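Local structure of agarase (Pseudoalteromonas fuliginea, 6XJ9) at residues A[288-293]-A[659-664]; A[428-433]-A[734-739]; A[483-488]-A[607-612]; A[620-625]-A[644-649]; A[699-704]-A[752-757]. The protein probably hydrolyses glycosidic linkages of agarose, as a glycoside hydrolase of family GH50 whose N-terminal part resembles a carbohydrate-binding module. All blocks are in the same frame, centred on the assembly; numbering follows the deposited sequence. Where two conformers were deposited one is given.

Overall arrangement
The five contacts lie among the strands and helices from residue 282 onward. Contact 5 joins two neighbouring helices and touches contacts 2 and 4. Tyr699 OH reaches Ala644 O of contact 4 at 2.8 Å, and Asn755 ND2 reaches Trp428 O of contact 2 at 2.9 Å. Contacts 1 and 4 reach the same sheet, their centres about 18 Å apart. Contact 1 meets it through strand 289-293 and the start of strand 664-666, contact 4 where strands 620-621 and 640-643 end. In barrel glycoside hydrolases the substrate site usually lies at the strand ends, so contact 4 is probably nearer to it. Contact 3 touches none of the others; its centre is about 33 Å from that of contact 5.

Contact 1 of 5, residues A[288-293]-A[659-664]; sequences DKWSLV and QFDKPA
Trp290 lies with one ring face against Pro663 and points its indole N-H at Asp661. Pro663 CD sits 3.6 Å from the centroid of the six-membered ring, only 7° off the normal. This is a CH-pi contact over the middle of the face. Trp290 NE1 donates to Asp661 OD1 at 3.1 Å, with an N-H...O angle of 144°. The oxygen is met from above the carboxylate plane. Asp661 O comes to the ring edge, 3.0 Å from Trp290 CZ2. Asp661 CG stands anti to its backbone N (chi1 -163°), which swings the carboxylate toward the indole. Its other oxygen, OD2, forms a salt bridge with Lys285. A leucine in place of Trp290 would probably leave Asp661 OD1 without this donor and Pro663 CD without its aromatic face. Around this pair, Ile710 of strand 709-714 touches both Trp290 and Pro663. The contact thus ties strand 289-293 to the loop that leads into strand 664-666 of the same sheet.

Contact 2 of 5, residues A[428-433]-A[734-739]; sequences WGFSSL and VGFISV
Phe430, Trp428, Phe736 and Ile737 form a buried, wholly apolar contact. It joins the chain where helix 413-428 gives way to a loop with the loop between strand 709-714 and helix 745-763. The turn that closes helix 413-428 is a Schellman motif. Gly429 has positive phi (89°), where a side chain would press on the carbonyl O of Trp428. This turn places Trp428 and Phe430 on the same partner, Phe736. The two phenylalanines come from opposite directions and form an offset edge-to-face pair. The edge of Phe430 is turned toward the face of Phe736, with centroids 5.5 Å apart and planes at 70°. Phe430 CZ lies 3.7 Å from Phe736 CZ. The Phe736 chi1 of -117° is near an eclipsed value and probably somewhat strained. Trp428 CZ3 approaches Phe736 CD1 at 4.2 Å, a looser contact. Helix 745-763 packs on the same cluster: Ile748 touches Trp428 and Phe736, and Ala751 touches Phe430. Ile305 of strand 299-305 also packs on both phenylalanines. Ile737 meets the tryptophan at about a right angle. Its CG2 branch does the touching, near the plane of the indole and at its edge, 4.0 Å from Trp428 CH2.

Contact 3 of 5, residues A[483-488]-A[607-612]; sequences RANETV and DKYLPN
Tyr609 lies across helix 478-495. Its CB and one side of its ring touch that helix, while the hydroxyl turns to Lys608. Tyr609 CB rests on Val488 CG1 at 3.9 Å. Farther out, CD2 and CE2 of the ring run beside the backbone carbonyl of Asn485. Tyr609 CE2 is 3.5 Å from Asn485 O and 4.1 Å from Asn485 CB. The Asn485 amide is turned 64° from the ring plane, and the two side chains cross at about a right angle. At the tip, Tyr609 OH takes a weak hydrogen bond from Lys608 NZ, 3.2 Å away. The aliphatic part of that lysine covers one ring face, with CG over the centre. Leu610, where the chain leaves helical angles, adds CD1 against Val488 CG1 at 3.9 Å. Val488 CG1 is therefore shared between the tyrosine and the leucine. The contact continues the packing of helix 584-609 on helix 478-495. One turn back, Ala605 touches Asn485 and Val488, while Ala492 of helix 478-495 lies against both Tyr609 and Leu610.

Contact 4 of 5, residues A[620-625]-A[644-649]; sequences FPDWGM and AYKEGL
Asp622 holds its CG between the backbone N and the carbonyl carbon (chi1 63°), which sends the carboxylate across to Lys646. The lysine comes from the opposite direction. Its chain bends at chi2 and again at chi4, curling round the carboxylate oxygen rather than reaching past it. Lys646 NZ forms a salt bridge with Asp622 OD2 at 2.7 Å, on the syn side and 26° out of the carboxylate plane. Asp622 OD1 is farther from Lys646 NZ, at 3.2 Å. The bent chain also brings Lys646 CG to 3.4 Å from Asp622 OD2. Ala644 CB packs on Asp622 OD2 as well, at 3.5 Å. Asp622 sits in a type I beta turn from Pro621 to Gly624, just after strand 620-621. Its partners follow strand 640-643, the parallel neighbour in the sheet, so the salt bridge joins two adjacent strand-end loops. Water 1 makes a second link. It donates to Asp622 OD1 at 2.8 Å and accepts from Tyr645 N at 3.0 Å. With an alanine here instead of Asp622, the Lys646 ammonium would probably lose its countercharge and the water one of its holds. Tyr645 is the centre of an inverse gamma turn, and its hydroxyl is hydrogen-bonded to Glu668 OE1.

Contact 5 of 5, residues A[699-704]-A[752-757]; sequences YMNSVI and KAMNES
Met754 reaches across from helix 745-763 and packs against Met700 of helix 689-704. The two short helical segments run nearly parallel, at 13°, with axes 10.9 Å apart. Such side-by-side helices fit the outer layer of a barrel. With chi1 at 178°, Met754 carries CG away from its own backbone N and toward helix 689-704; the chain then bends at chi2 and chi3. Met754 CG meets Met700 CB at 3.7 Å, the firm part of the contact. Met700 also touches Ala712 and Thr303 of the strands beneath. The end of Met754 is less certain, since a second conformer exists and the modelled approach of its methyl to Ile704 is too close to be trusted. The other side is looser and polar. Asn701 OD1 accepts from water 2 at 2.6 Å. That water is only weakly linked to Ser757 OG, at 3.3 Å. Between the helices, therefore, the contact is apolar methionine-on-methionine packing, with one water-mediated polar link beside it.

Contact 1 of 5, residues A[288-293]-A[659-664]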
# COMPACT_ATOMS: atom_id res chain seq x y z
N ASP A 288 -6.76 -31.57 14.39
CA ASP A 288 -7.14 -32.14 13.10
C ASP A 288 -6.43 -31.43 11.94
O ASP A 288 -6.94 -31.39 10.82
CB ASP A 288 -8.66 -32.11 12.90
CG ASP A 288 -9.17 -33.13 11.89
OD1 ASP A 288 -8.45 -34.12 11.64
OD2 ASP A 288 -10.29 -32.93 11.37
N LYS A 289 -5.24 -30.88 12.20
CA LYS A 289 -4.46 -30.23 11.16
C LYS A 289 -2.99 -30.63 11.32
O LYS A 289 -2.51 -30.78 12.44
CB LYS A 289 -4.62 -28.71 11.27
CG LYS A 289 -6.05 -28.21 11.12
CD LYS A 289 -6.20 -26.74 11.43
CE LYS A 289 -7.62 -26.24 11.22
NZ LYS A 289 -7.59 -24.85 10.71
N TRP A 290 -2.28 -30.75 10.19
CA TRP A 290 -0.85 -31.01 10.26
C TRP A 290 -0.12 -29.80 10.86
O TRP A 290 -0.56 -28.66 10.70
CB TRP A 290 -0.29 -31.45 8.91
CG TRP A 290 -0.48 -32.91 8.67
CD1 TRP A 290 -1.40 -33.50 7.85
CD2 TRP A 290 0.26 -33.98 9.29
NE1 TRP A 290 -1.27 -34.87 7.89
CE2 TRP A 290 -0.26 -35.19 8.77
CE3 TRP A 290 1.32 -34.03 10.22
CZ2 TRP A 290 0.24 -36.43 9.17
CZ3 TRP A 290 1.81 -35.26 10.61
CH2 TRP A 290 1.28 -36.45 10.08
N SER A 291 0.96 -30.10 11.59
CA SER A 291 1.84 -29.08 12.13
C SER A 291 3.28 -29.58 12.06
O SER A 291 3.51 -30.78 11.88
CB SER A 291 1.49 -28.73 13.54
OG SER A 291 2.20 -27.59 13.98
N LEU A 292 4.22 -28.65 12.19
CA LEU A 292 5.55 -29.05 12.59
C LEU A 292 5.61 -28.87 14.10
O LEU A 292 4.70 -28.29 14.69
CB LEU A 292 6.63 -28.22 11.88
CG LEU A 292 6.74 -28.44 10.37
CD1 LEU A 292 7.98 -27.74 9.81
CD2 LEU A 292 6.76 -29.93 10.01
N VAL A 293 6.70 -29.37 14.68
CA VAL A 293 6.98 -29.21 16.09
C VAL A 293 8.45 -28.83 16.18
O VAL A 293 9.29 -29.48 15.57
CB VAL A 293 6.69 -30.52 16.86
CG1 VAL A 293 6.90 -30.39 18.36
CG2 VAL A 293 5.31 -31.07 16.54
N GLN A 659 -5.18 -38.44 0.16
CA GLN A 659 -4.79 -39.81 -0.17
C GLN A 659 -3.69 -40.31 0.78
O GLN A 659 -3.62 -41.51 1.05
CB GLN A 659 -4.30 -39.85 -1.62
CG GLN A 659 -4.36 -41.22 -2.29
CD GLN A 659 -4.04 -41.12 -3.76
OE1 GLN A 659 -4.42 -40.16 -4.44
NE2 GLN A 659 -3.34 -42.10 -4.28
N PHE A 660 -2.84 -39.40 1.29
CA PHE A 660 -1.61 -39.82 1.95
C PHE A 660 -1.57 -39.44 3.43
O PHE A 660 -0.77 -39.99 4.17
CB PHE A 660 -0.38 -39.18 1.29
CG PHE A 660 -0.44 -39.29 -0.21
CD1 PHE A 660 -0.43 -40.53 -0.83
CD2 PHE A 660 -0.60 -38.15 -0.98
CE1 PHE A 660 -0.53 -40.63 -2.21
CE2 PHE A 660 -0.68 -38.25 -2.36
CZ PHE A 660 -0.65 -39.49 -2.97
N ASP A 661 -2.37 -38.44 3.82
CA ASP A 661 -2.34 -37.87 5.16
C ASP A 661 -0.89 -37.60 5.58
O ASP A 661 -0.47 -37.95 6.68
CB ASP A 661 -3.12 -38.75 6.15
CG ASP A 661 -3.48 -38.05 7.44
OD1 ASP A 661 -3.62 -36.78 7.45
OD2 ASP A 661 -3.60 -38.75 8.45
N LYS A 662 -0.14 -36.94 4.69
CA LYS A 662 1.18 -36.44 5.02
C LYS A 662 1.11 -34.92 5.11
O LYS A 662 0.30 -34.32 4.40
CB LYS A 662 2.17 -36.85 3.93
CG LYS A 662 2.66 -38.29 4.01
CD LYS A 662 3.82 -38.41 4.96
CE LYS A 662 4.07 -39.82 5.42
NZ LYS A 662 5.47 -39.96 5.89
N PRO A 663 1.98 -34.23 5.89
CA PRO A 663 2.09 -32.77 5.81
C PRO A 663 2.83 -32.41 4.52
O PRO A 663 3.61 -33.21 3.98
CB PRO A 663 2.90 -32.37 7.05
CG PRO A 663 3.73 -33.62 7.37
CD PRO A 663 2.93 -34.81 6.86
N ALA A 664 2.58 -31.19 4.02
CA ALA A 664 3.14 -30.70 2.77
C ALA A 664 3.75 -29.32 2.99
O ALA A 664 3.38 -28.61 3.91
CB ALA A 664 2.06 -30.64 1.70

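Contact 2 of 5, residues A[428-433]-A[734-739]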
# COMPACT_ATOMS: atom_id res chain seq x y z
N TRP A 428 10.36 -9.36 10.86
CA TRP A 428 9.27 -9.57 9.92
C TRP A 428 8.41 -10.75 10.36
O TRP A 428 7.35 -10.97 9.78
CB TRP A 428 9.80 -9.74 8.49
CG TRP A 428 10.61 -8.58 8.01
CD1 TRP A 428 10.64 -7.32 8.53
CD2 TRP A 428 11.51 -8.57 6.88
NE1 TRP A 428 11.53 -6.54 7.84
CE2 TRP A 428 12.07 -7.28 6.82
CE3 TRP A 428 11.90 -9.53 5.94
CZ2 TRP A 428 12.97 -6.91 5.82
CZ3 TRP A 428 12.81 -9.17 4.96
CH2 TRP A 428 13.33 -7.88 4.91
N GLY A 429 8.88 -11.50 11.37
CA GLY A 429 8.11 -12.58 11.95
C GLY A 429 8.32 -13.93 11.25
O GLY A 429 7.65 -14.91 11.58
N PHE A 430 9.24 -14.01 10.29
CA PHE A 430 9.41 -15.26 9.57
C PHE A 430 10.02 -16.33 10.50
O PHE A 430 10.98 -16.07 11.22
CB PHE A 430 10.25 -15.06 8.30
CG PHE A 430 9.54 -14.42 7.14
CD1 PHE A 430 8.42 -15.01 6.56
CD2 PHE A 430 9.99 -13.22 6.60
CE1 PHE A 430 7.78 -14.43 5.48
CE2 PHE A 430 9.33 -12.64 5.53
CZ PHE A 430 8.23 -13.24 4.97
N SER A 431 9.47 -17.55 10.41
CA SER A 431 9.86 -18.65 11.27
C SER A 431 11.18 -19.30 10.84
O SER A 431 11.74 -20.07 11.62
CB SER A 431 8.79 -19.69 11.35
OG SER A 431 8.68 -20.36 10.11
N SER A 432 11.62 -19.03 9.60
CA SER A 432 12.73 -19.77 9.01
C SER A 432 13.45 -18.95 7.95
O SER A 432 12.91 -17.96 7.45
CB SER A 432 12.25 -21.09 8.43
OG SER A 432 11.43 -20.87 7.28
N LEU A 433 14.67 -19.37 7.61
CA LEU A 433 15.32 -19.05 6.35
C LEU A 433 14.97 -20.18 5.39
O LEU A 433 15.05 -21.35 5.76
CB LEU A 433 16.85 -19.03 6.54
CG LEU A 433 17.43 -18.03 7.54
CD1 LEU A 433 18.92 -18.29 7.75
CD2 LEU A 433 17.23 -16.59 7.04
N VAL A 734 10.76 -10.55 -8.01
CA VAL A 734 10.58 -11.67 -7.10
C VAL A 734 11.07 -11.33 -5.68
O VAL A 734 10.92 -12.12 -4.76
CB VAL A 734 11.28 -12.95 -7.60
CG1 VAL A 734 10.52 -13.66 -8.73
CG2 VAL A 734 12.73 -12.71 -7.98
N GLY A 735 11.70 -10.16 -5.51
CA GLY A 735 12.38 -9.84 -4.26
C GLY A 735 11.43 -9.35 -3.17
O GLY A 735 10.49 -8.60 -3.45
N PHE A 736 11.70 -9.76 -1.93
CA PHE A 736 11.19 -9.07 -0.74
C PHE A 736 11.91 -7.74 -0.55
O PHE A 736 11.38 -6.83 0.11
CB PHE A 736 11.28 -9.98 0.50
CG PHE A 736 9.94 -10.32 1.10
CD1 PHE A 736 9.56 -9.79 2.33
CD2 PHE A 736 9.04 -11.12 0.43
CE1 PHE A 736 8.32 -10.08 2.87
CE2 PHE A 736 7.80 -11.42 0.97
CZ PHE A 736 7.44 -10.90 2.19
N ILE A 737 13.12 -7.63 -1.13
CA ILE A 737 13.93 -6.42 -1.11
C ILE A 737 14.45 -6.13 -2.52
O ILE A 737 14.64 -7.04 -3.32
CB ILE A 737 15.12 -6.56 -0.12
CG1 ILE A 737 16.31 -7.28 -0.75
CG2 ILE A 737 14.70 -7.19 1.20
CD1 ILE A 737 17.41 -7.63 0.22
N SER A 738 14.74 -4.85 -2.79
CA SER A 738 15.24 -4.39 -4.08
C SER A 738 16.76 -4.57 -4.17
O SER A 738 17.41 -4.97 -3.21
CB SER A 738 14.87 -2.93 -4.31
OG SER A 738 15.68 -2.09 -3.49
N VAL A 739 17.32 -4.22 -5.34
CA VAL A 739 18.74 -4.33 -5.61
C VAL A 739 19.56 -3.38 -4.73
O VAL A 739 20.77 -3.56 -4.60
CB VAL A 739 19.00 -4.06 -7.11
CG1 VAL A 739 18.62 -2.64 -7.51
CG2 VAL A 739 20.42 -4.37 -7.53

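Contact 3 of 5, residues A[483-488]-A[607-612]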
# COMPACT_ATOMS: atom_id res chain seq x y z
N ARG A 483 26.19 -41.73 -5.27
CA ARG A 483 26.16 -40.28 -5.40
C ARG A 483 25.12 -39.66 -4.47
O ARG A 483 25.32 -38.55 -3.97
CB ARG A 483 25.96 -39.87 -6.87
CG ARG A 483 27.21 -40.03 -7.74
CD ARG A 483 28.06 -38.77 -7.71
NE ARG A 483 28.93 -38.61 -6.55
CZ ARG A 483 29.15 -37.46 -5.91
NH1 ARG A 483 28.54 -36.34 -6.27
NH2 ARG A 483 29.98 -37.45 -4.87
N ALA A 484 24.00 -40.36 -4.26
CA ALA A 484 22.99 -39.93 -3.30
C ALA A 484 23.63 -39.84 -1.91
O ALA A 484 23.54 -38.81 -1.25
CB ALA A 484 21.82 -40.89 -3.30
N ASN A 485 24.27 -40.94 -1.50
CA ASN A 485 24.94 -41.05 -0.21
C ASN A 485 25.93 -39.90 -0.04
O ASN A 485 25.90 -39.20 0.96
CB ASN A 485 25.66 -42.39 -0.05
CG ASN A 485 24.72 -43.51 0.31
OD1 ASN A 485 23.67 -43.27 0.92
ND2 ASN A 485 25.08 -44.74 -0.04
N GLU A 486 26.78 -39.70 -1.05
CA GLU A 486 27.83 -38.70 -1.01
C GLU A 486 27.26 -37.29 -0.95
O GLU A 486 27.79 -36.43 -0.24
CB GLU A 486 28.76 -38.89 -2.22
CG GLU A 486 29.87 -39.89 -1.95
CD GLU A 486 30.66 -40.42 -3.14
OE1 GLU A 486 31.30 -41.49 -2.99
OE2 GLU A 486 30.63 -39.77 -4.22
N THR A 487 26.18 -37.03 -1.70
CA THR A 487 25.49 -35.74 -1.63
C THR A 487 24.99 -35.50 -0.21
O THR A 487 25.18 -34.43 0.37
CB THR A 487 24.33 -35.69 -2.64
OG1 THR A 487 24.90 -35.93 -3.92
CG2 THR A 487 23.59 -34.37 -2.64
N VAL A 488 24.33 -36.50 0.38
CA VAL A 488 23.68 -36.25 1.66
C VAL A 488 24.75 -36.08 2.74
O VAL A 488 24.59 -35.28 3.66
CB VAL A 488 22.63 -37.32 2.01
CG1 VAL A 488 22.12 -37.15 3.44
CG2 VAL A 488 21.47 -37.27 1.03
N ASP A 607 18.70 -41.27 6.15
CA ASP A 607 18.67 -42.11 7.33
C ASP A 607 20.08 -42.38 7.85
O ASP A 607 20.29 -42.62 9.04
CB ASP A 607 17.93 -43.42 7.05
CG ASP A 607 16.41 -43.33 7.13
OD1 ASP A 607 15.90 -42.26 7.51
OD2 ASP A 607 15.76 -44.33 6.80
N LYS A 608 21.07 -42.39 6.95
CA LYS A 608 22.43 -42.66 7.39
C LYS A 608 23.06 -41.41 8.01
O LYS A 608 23.60 -41.46 9.12
CB LYS A 608 23.27 -43.29 6.27
CG LYS A 608 24.72 -43.60 6.64
CD LYS A 608 25.42 -44.57 5.69
CE LYS A 608 26.71 -45.12 6.27
NZ LYS A 608 27.70 -44.03 6.49
N TYR A 609 22.93 -40.27 7.32
CA TYR A 609 23.79 -39.13 7.56
C TYR A 609 23.08 -38.05 8.37
O TYR A 609 23.70 -37.38 9.19
CB TYR A 609 24.38 -38.59 6.24
CG TYR A 609 25.32 -39.56 5.58
CD1 TYR A 609 26.60 -39.78 6.08
CD2 TYR A 609 24.92 -40.29 4.47
CE1 TYR A 609 27.46 -40.69 5.48
CE2 TYR A 609 25.76 -41.21 3.87
CZ TYR A 609 27.04 -41.40 4.37
OH TYR A 609 27.86 -42.30 3.75
N LEU A 610 21.76 -37.92 8.14
CA LEU A 610 20.99 -36.90 8.83
C LEU A 610 19.76 -37.53 9.47
O LEU A 610 18.63 -37.06 9.27
CB LEU A 610 20.64 -35.79 7.82
CG LEU A 610 21.77 -34.78 7.61
CD1 LEU A 610 21.88 -34.38 6.15
CD2 LEU A 610 21.56 -33.56 8.49
N PRO A 611 19.95 -38.62 10.25
CA PRO A 611 18.84 -39.42 10.78
C PRO A 611 17.89 -38.65 11.69
O PRO A 611 16.73 -39.03 11.78
CB PRO A 611 19.54 -40.51 11.62
CG PRO A 611 20.90 -39.91 11.94
CD PRO A 611 21.26 -39.17 10.67
N ASN A 612 18.38 -37.56 12.31
CA ASN A 612 17.59 -36.85 13.30
C ASN A 612 16.73 -35.78 12.63
O ASN A 612 15.93 -35.14 13.29
CB ASN A 612 18.43 -36.24 14.43
CG ASN A 612 19.31 -37.25 15.15
OD1 ASN A 612 20.48 -36.97 15.45
ND2 ASN A 612 18.78 -38.43 15.41

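Contact 4 of 5, residues A[620-625]-A[644-649]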
# COMPACT_ATOMS: atom_id res chain seq x y z
N PHE A 620 8.22 -30.85 -5.98
CA PHE A 620 7.58 -31.10 -7.27
C PHE A 620 6.89 -29.82 -7.73
O PHE A 620 6.21 -29.18 -6.93
CB PHE A 620 6.49 -32.16 -7.16
CG PHE A 620 6.85 -33.45 -6.47
CD1 PHE A 620 7.85 -34.28 -6.97
CD2 PHE A 620 6.13 -33.88 -5.35
CE1 PHE A 620 8.13 -35.49 -6.36
CE2 PHE A 620 6.42 -35.10 -4.74
CZ PHE A 620 7.43 -35.90 -5.24
N PRO A 621 6.98 -29.42 -9.02
CA PRO A 621 6.19 -28.28 -9.50
C PRO A 621 4.74 -28.72 -9.65
O PRO A 621 4.46 -29.87 -9.99
CB PRO A 621 6.86 -27.96 -10.85
CG PRO A 621 7.33 -29.31 -11.34
CD PRO A 621 7.81 -30.01 -10.08
N ASP A 622 3.81 -27.80 -9.34
CA ASP A 622 2.38 -28.07 -9.37
C ASP A 622 1.95 -28.42 -10.79
O ASP A 622 0.94 -29.09 -10.99
CB ASP A 622 1.59 -26.91 -8.74
CG ASP A 622 1.74 -25.59 -9.48
OD1 ASP A 622 2.61 -25.51 -10.38
OD2 ASP A 622 0.96 -24.64 -9.18
N TRP A 623 2.74 -27.97 -11.78
CA TRP A 623 2.46 -28.30 -13.17
C TRP A 623 3.03 -29.67 -13.56
O TRP A 623 2.70 -30.18 -14.62
CB TRP A 623 2.93 -27.20 -14.13
CG TRP A 623 4.36 -26.76 -13.96
CD1 TRP A 623 4.79 -25.60 -13.39
CD2 TRP A 623 5.55 -27.45 -14.39
NE1 TRP A 623 6.16 -25.52 -13.43
CE2 TRP A 623 6.66 -26.64 -14.03
CE3 TRP A 623 5.81 -28.67 -15.03
CZ2 TRP A 623 7.98 -27.02 -14.28
CZ3 TRP A 623 7.11 -29.05 -15.26
CH2 TRP A 623 8.18 -28.23 -14.89
N GLY A 624 3.90 -30.25 -12.72
CA GLY A 624 4.54 -31.50 -13.11
C GLY A 624 4.72 -32.47 -11.94
O GLY A 624 5.84 -32.84 -11.59
N MET A 625 3.59 -32.89 -11.37
CA MET A 625 3.60 -33.76 -10.20
C MET A 625 2.73 -35.00 -10.46
O MET A 625 1.61 -35.08 -9.97
CB MET A 625 3.08 -33.00 -8.97
CG MET A 625 1.81 -32.19 -9.20
SD MET A 625 1.33 -31.37 -7.64
CE MET A 625 -0.22 -30.58 -8.06
N ALA A 644 4.55 -23.88 -6.15
CA ALA A 644 3.27 -23.54 -6.76
C ALA A 644 3.15 -22.03 -6.95
O ALA A 644 2.71 -21.31 -6.06
CB ALA A 644 2.11 -24.10 -5.95
N TYR A 645 3.56 -21.57 -8.14
CA TYR A 645 3.41 -20.17 -8.53
C TYR A 645 2.00 -19.97 -9.07
O TYR A 645 1.82 -19.93 -10.29
CB TYR A 645 4.45 -19.78 -9.59
CG TYR A 645 5.87 -19.76 -9.08
CD1 TYR A 645 6.68 -20.88 -9.18
CD2 TYR A 645 6.41 -18.62 -8.51
CE1 TYR A 645 7.99 -20.86 -8.70
CE2 TYR A 645 7.71 -18.58 -8.04
CZ TYR A 645 8.51 -19.71 -8.14
OH TYR A 645 9.80 -19.67 -7.70
N LYS A 646 1.03 -19.84 -8.16
CA LYS A 646 -0.33 -19.47 -8.49
C LYS A 646 -0.76 -18.37 -7.53
O LYS A 646 0.05 -17.93 -6.71
CB LYS A 646 -1.31 -20.66 -8.41
CG LYS A 646 -0.95 -21.85 -9.30
CD LYS A 646 -0.90 -21.53 -10.78
CE LYS A 646 -0.63 -22.74 -11.65
NZ LYS A 646 0.76 -23.20 -11.49
N GLU A 647 -2.02 -17.94 -7.63
CA GLU A 647 -2.49 -16.89 -6.75
C GLU A 647 -2.78 -17.44 -5.36
O GLU A 647 -2.99 -16.67 -4.42
CB GLU A 647 -3.70 -16.17 -7.36
CG GLU A 647 -3.28 -15.18 -8.42
CD GLU A 647 -4.41 -14.36 -9.03
OE1 GLU A 647 -5.45 -14.16 -8.36
OE2 GLU A 647 -4.24 -13.91 -10.18
N GLY A 648 -2.79 -18.77 -5.22
CA GLY A 648 -3.14 -19.40 -3.96
C GLY A 648 -3.16 -20.92 -4.10
O GLY A 648 -2.99 -21.44 -5.19
N LEU A 649 -3.38 -21.61 -2.96
CA LEU A 649 -3.58 -23.05 -2.95
C LEU A 649 -5.08 -23.33 -2.99
O LEU A 649 -5.76 -23.24 -1.97
CB LEU A 649 -2.96 -23.66 -1.69
CG LEU A 649 -1.46 -23.43 -1.49
CD1 LEU A 649 -0.93 -24.31 -0.37
CD2 LEU A 649 -0.69 -23.67 -2.79
O HOH W 1 4.44 -23.37 -10.31

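Contact 5 of 5, residues A[699-704]-A[752-757]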
# COMPACT_ATOMS: atom_id res chain seq x y z
N TYR A 699 -2.51 -15.61 -0.51
CA TYR A 699 -1.82 -16.86 -0.82
C TYR A 699 -1.46 -17.56 0.48
O TYR A 699 -1.68 -18.75 0.64
CB TYR A 699 -0.51 -16.61 -1.60
CG TYR A 699 0.17 -17.87 -2.08
CD1 TYR A 699 0.85 -18.69 -1.20
CD2 TYR A 699 0.13 -18.25 -3.41
CE1 TYR A 699 1.48 -19.85 -1.62
CE2 TYR A 699 0.76 -19.40 -3.86
CZ TYR A 699 1.44 -20.20 -2.96
OH TYR A 699 2.04 -21.35 -3.39
N MET A 700 -0.90 -16.78 1.41
CA MET A 700 -0.44 -17.31 2.69
C MET A 700 -1.62 -17.75 3.55
O MET A 700 -1.51 -18.73 4.30
CB MET A 700 0.42 -16.28 3.43
CG MET A 700 1.87 -16.20 2.91
SD MET A 700 2.72 -17.83 2.83
CE MET A 700 2.56 -18.36 4.53
N ASN A 701 -2.77 -17.06 3.40
CA ASN A 701 -3.97 -17.48 4.10
C ASN A 701 -4.41 -18.86 3.62
O ASN A 701 -4.90 -19.66 4.42
CB ASN A 701 -5.09 -16.44 4.01
CG ASN A 701 -4.89 -15.29 4.98
OD1 ASN A 701 -4.28 -15.47 6.03
ND2 ASN A 701 -5.43 -14.13 4.66
N SER A 702 -4.25 -19.12 2.32
CA SER A 702 -4.68 -20.39 1.77
C SER A 702 -3.75 -21.51 2.21
O SER A 702 -4.18 -22.65 2.33
CB SER A 702 -4.85 -20.35 0.27
OG SER A 702 -3.59 -20.31 -0.40
N VAL A 703 -2.48 -21.18 2.47
CA VAL A 703 -1.51 -22.12 3.03
C VAL A 703 -1.91 -22.43 4.48
O VAL A 703 -2.01 -23.60 4.87
CB VAL A 703 -0.08 -21.56 2.98
CG1 VAL A 703 0.91 -22.49 3.67
CG2 VAL A 703 0.36 -21.24 1.55
N ILE A 704 -2.15 -21.37 5.26
CA ILE A 704 -2.48 -21.48 6.68
C ILE A 704 -3.81 -22.22 6.87
O ILE A 704 -3.97 -22.95 7.85
CB ILE A 704 -2.50 -20.08 7.34
CG1 ILE A 704 -1.10 -19.46 7.41
CG2 ILE A 704 -3.18 -20.10 8.70
CD1 ILE A 704 0.02 -20.45 7.62
N LYS A 752 4.54 -9.33 8.30
CA LYS A 752 4.53 -9.24 9.76
C LYS A 752 3.16 -9.65 10.29
O LYS A 752 3.07 -10.33 11.31
CB LYS A 752 4.70 -7.80 10.24
CG LYS A 752 6.08 -7.18 10.22
CD LYS A 752 5.98 -5.82 10.90
CE LYS A 752 7.09 -4.85 10.63
NZ LYS A 752 6.74 -3.52 11.20
N ALA A 753 2.10 -9.17 9.62
CA ALA A 753 0.75 -9.41 10.08
C ALA A 753 0.44 -10.90 9.93
O ALA A 753 -0.11 -11.51 10.84
CB ALA A 753 -0.23 -8.57 9.29
N MET A 754 0.83 -11.46 8.79
CA MET A 754 0.56 -12.86 8.47
C MET A 754 1.22 -13.76 9.51
O MET A 754 0.58 -14.65 10.05
CB MET A 754 1.09 -13.22 7.08
CG MET A 754 0.87 -14.68 6.73
SD MET A 754 -0.89 -15.10 6.71
CE MET A 754 -0.83 -16.77 7.35
N ASN A 755 2.51 -13.51 9.78
CA ASN A 755 3.31 -14.34 10.67
C ASN A 755 2.79 -14.21 12.10
O ASN A 755 2.85 -15.17 12.87
CB ASN A 755 4.79 -13.95 10.62
CG ASN A 755 5.49 -14.39 9.36
OD1 ASN A 755 5.32 -15.53 8.92
ND2 ASN A 755 6.31 -13.51 8.78
N GLU A 756 2.28 -13.02 12.44
CA GLU A 756 1.78 -12.74 13.77
C GLU A 756 0.57 -13.64 14.06
O GLU A 756 0.46 -14.22 15.14
CB GLU A 756 1.45 -11.25 13.92
CG GLU A 756 1.01 -10.85 15.31
CD GLU A 756 2.06 -11.11 16.38
OE1 GLU A 756 3.24 -10.77 16.14
OE2 GLU A 756 1.70 -11.67 17.43
N SER A 757 -0.31 -13.77 13.07
CA SER A 757 -1.62 -14.37 13.30
C SER A 757 -1.64 -15.85 12.94
O SER A 757 -2.64 -16.51 13.23
CB SER A 757 -2.70 -13.60 12.59
OG SER A 757 -2.49 -13.65 11.19
O HOH W 2 -3.43 -14.07 8.01